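Local atomic coordinates of predicted ancestral HMA domain of Pik-1 from Oryza spp. (Synthetic construct, PDB entry 7BNT), a protein that probably binds effectors of the rice blast fungus, as the integrated HMA domain of a reconstructed ancestral Pik-1 immune receptor. Residues C19-V27 and V36-I46. Residues are numbered along the deposited sequence; the frame is centred on the assembly and turned at random. Where two conformers were deposited one is given.
Sequences CRSKAMALV and VALVGDLRDKI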
# COMPACT_ATOMS: atom_id res chain seq x y z
N CYS B 19 -10.94 -8.44 9.64
CA CYS B 19 -10.43 -7.21 10.28
C CYS B 19 -9.49 -6.45 9.32
O CYS B 19 -9.57 -5.22 9.17
CB CYS B 19 -9.70 -7.61 11.55
SG CYS B 19 -9.18 -6.19 12.52
N ARG B 20 -8.56 -7.17 8.73
CA ARG B 20 -7.60 -6.56 7.79
C ARG B 20 -8.37 -5.97 6.60
O ARG B 20 -8.06 -4.84 6.18
CB ARG B 20 -6.55 -7.59 7.40
CG ARG B 20 -5.48 -7.02 6.48
CD ARG B 20 -4.37 -8.02 6.21
NE ARG B 20 -4.90 -9.16 5.47
CZ ARG B 20 -4.18 -10.18 5.03
NH1 ARG B 20 -2.89 -10.25 5.26
NH2 ARG B 20 -4.78 -11.16 4.37
N SER B 21 -9.38 -6.68 6.12
CA SER B 21 -10.25 -6.19 5.03
C SER B 21 -11.07 -4.96 5.44
O SER B 21 -11.24 -4.05 4.59
CB SER B 21 -11.11 -7.31 4.54
OG SER B 21 -10.33 -8.27 3.83
N LYS B 22 -11.55 -4.89 6.69
CA LYS B 22 -12.25 -3.69 7.23
C LYS B 22 -11.26 -2.50 7.20
O LYS B 22 -11.66 -1.38 6.86
CB LYS B 22 -12.77 -3.97 8.64
CG LYS B 22 -13.61 -2.86 9.23
CD LYS B 22 -14.42 -3.25 10.46
CE LYS B 22 -15.32 -2.11 10.92
NZ LYS B 22 -16.57 -2.59 11.56
N ALA B 23 -10.00 -2.72 7.56
CA ALA B 23 -8.97 -1.66 7.56
C ALA B 23 -8.76 -1.18 6.12
O ALA B 23 -8.73 0.03 5.87
CB ALA B 23 -7.70 -2.13 8.19
N MET B 24 -8.62 -2.13 5.19
CA MET B 24 -8.47 -1.85 3.73
C MET B 24 -9.65 -0.99 3.26
O MET B 24 -9.42 0.02 2.59
CB MET B 24 -8.38 -3.14 2.92
CG MET B 24 -7.01 -3.80 2.96
SD MET B 24 -5.74 -2.94 1.97
CE MET B 24 -6.10 -3.58 0.34
N ALA B 25 -10.86 -1.39 3.62
CA ALA B 25 -12.09 -0.69 3.20
C ALA B 25 -12.11 0.73 3.75
O ALA B 25 -12.43 1.69 3.00
CB ALA B 25 -13.31 -1.44 3.66
N LEU B 26 -11.76 0.89 5.02
CA LEU B 26 -11.76 2.24 5.65
C LEU B 26 -10.76 3.12 4.90
O LEU B 26 -11.11 4.27 4.51
CB LEU B 26 -11.45 2.14 7.13
CG LEU B 26 -11.49 3.46 7.89
CD1 LEU B 26 -11.77 3.22 9.36
CD2 LEU B 26 -10.20 4.26 7.74
N VAL B 27 -9.54 2.63 4.69
CA VAL B 27 -8.52 3.48 4.02
C VAL B 27 -8.99 3.77 2.60
O VAL B 27 -8.95 4.94 2.18
CB VAL B 27 -7.14 2.82 4.06
CG1 VAL B 27 -6.15 3.68 3.29
CG2 VAL B 27 -6.70 2.60 5.51
N VAL B 36 -4.47 1.65 -2.67
CA VAL B 36 -4.10 0.99 -1.39
C VAL B 36 -3.55 -0.38 -1.74
O VAL B 36 -4.05 -1.02 -2.67
CB VAL B 36 -5.29 0.84 -0.42
CG1 VAL B 36 -5.79 2.19 0.02
CG2 VAL B 36 -6.41 0.02 -1.01
N ALA B 37 -2.59 -0.85 -0.95
CA ALA B 37 -2.05 -2.21 -1.12
C ALA B 37 -1.62 -2.77 0.22
O ALA B 37 -1.10 -2.04 1.07
CB ALA B 37 -0.89 -2.21 -2.09
N LEU B 38 -1.79 -4.07 0.37
CA LEU B 38 -1.21 -4.80 1.50
C LEU B 38 0.28 -5.03 1.23
O LEU B 38 0.63 -5.61 0.19
CB LEU B 38 -1.91 -6.13 1.71
CG LEU B 38 -3.28 -6.03 2.30
CD1 LEU B 38 -3.91 -7.42 2.32
CD2 LEU B 38 -3.21 -5.45 3.70
N VAL B 39 1.11 -4.59 2.13
CA VAL B 39 2.58 -4.66 2.01
C VAL B 39 3.11 -5.17 3.35
O VAL B 39 2.36 -5.55 4.24
CB VAL B 39 3.19 -3.29 1.61
CG1 VAL B 39 2.68 -2.85 0.26
CG2 VAL B 39 2.99 -2.20 2.66
N GLY B 40 4.42 -5.25 3.42
CA GLY B 40 5.13 -5.79 4.57
C GLY B 40 5.43 -7.26 4.36
O GLY B 40 4.72 -7.96 3.62
N ASP B 41 6.49 -7.74 5.00
CA ASP B 41 6.84 -9.18 4.91
C ASP B 41 5.67 -10.07 5.38
O ASP B 41 5.56 -11.17 4.87
CB ASP B 41 8.13 -9.47 5.66
CG ASP B 41 9.41 -9.05 4.96
OD1 ASP B 41 9.34 -8.67 3.77
OD2 ASP B 41 10.48 -9.16 5.58
N LEU B 42 4.86 -9.61 6.31
CA LEU B 42 3.70 -10.37 6.82
C LEU B 42 2.36 -9.82 6.29
O LEU B 42 1.33 -10.23 6.80
CB LEU B 42 3.72 -10.33 8.35
CG LEU B 42 4.96 -10.95 8.98
CD1 LEU B 42 4.96 -10.74 10.48
CD2 LEU B 42 5.05 -12.43 8.64
N ARG B 43 2.35 -8.95 5.29
CA ARG B 43 1.09 -8.43 4.71
C ARG B 43 0.20 -7.90 5.84
O ARG B 43 -1.03 -8.13 5.84
CB ARG B 43 0.46 -9.52 3.84
CG ARG B 43 1.37 -9.89 2.68
CD ARG B 43 0.78 -10.92 1.75
NE ARG B 43 0.11 -10.15 0.73
CZ ARG B 43 -1.20 -10.12 0.54
NH1 ARG B 43 -2.01 -10.87 1.28
NH2 ARG B 43 -1.69 -9.38 -0.44
N ASP B 44 0.81 -7.13 6.72
CA ASP B 44 0.16 -6.54 7.92
C ASP B 44 0.18 -5.01 7.85
O ASP B 44 -0.09 -4.34 8.87
CB ASP B 44 0.88 -7.03 9.18
CG ASP B 44 2.36 -6.74 9.28
OD1 ASP B 44 2.95 -6.31 8.27
OD2 ASP B 44 2.93 -6.96 10.40
N LYS B 45 0.51 -4.46 6.70
CA LYS B 45 0.58 -3.01 6.53
C LYS B 45 -0.18 -2.62 5.29
O LYS B 45 -0.18 -3.37 4.32
CB LYS B 45 2.04 -2.56 6.46
CG LYS B 45 2.83 -2.87 7.71
CD LYS B 45 4.29 -2.90 7.48
CE LYS B 45 5.04 -3.33 8.71
NZ LYS B 45 5.41 -4.74 8.64
N ILE B 46 -0.78 -1.45 5.36
CA ILE B 46 -1.48 -0.84 4.21
C ILE B 46 -0.64 0.33 3.74
O ILE B 46 -0.32 1.23 4.53
CB ILE B 46 -2.91 -0.41 4.55
CG1 ILE B 46 -3.75 -1.58 5.09
CG2 ILE B 46 -3.57 0.25 3.34
CD1 ILE B 46 -5.09 -1.15 5.60
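Met-24, Val-27 and Arg-20 of the helix 19-27 pack onto the hairpin 36-46, joining the first helix of the ferredoxin-like HMA fold to one face of its antiparallel sheet. The helix axis lies 9.3 Å from that of strand 36-39 and runs at 147° to it.

The apolar part centres on Met-24. In one of two modelled conformers its chain, bent at chi2 and chi3, lays SD 3.9 Å from Ile-46 CG1 and 4.0 Å from Leu-38 CG, while CE touches Val-36 CG2, the two side chains alongside, pointing opposite ways. Further along, Val-27 CG1 meets Val-36 CG1 at 3.6 Å, and its other branch, CG2, points tip to tip at Ile-46 CD1. That same CD1 presses against the helix backbone, 3.7 Å from Met-24 N, with the Ala-23 methyl, which also touches Leu-62 of helix 55-65, beside it.

The polar part lies at the turn. With CG anti to the backbone N, Arg-20 crosses over Leu-38, and a bend at chi3 turns its guanidinium so that Leu-38 CD1 sits over one face, toward the rim. The guanidinium of Arg-43 stands 78° to that of Arg-20; Asp-17 of the same chain, salt-bridged to Arg-20, and Asp-34 of a second subunit, salt-bridged to Arg-43, probably offset this pairing of like charges. Arg-20 NH1 donates to Arg-43 O at 2.9 Å, tilted 24° from the carbonyl plane.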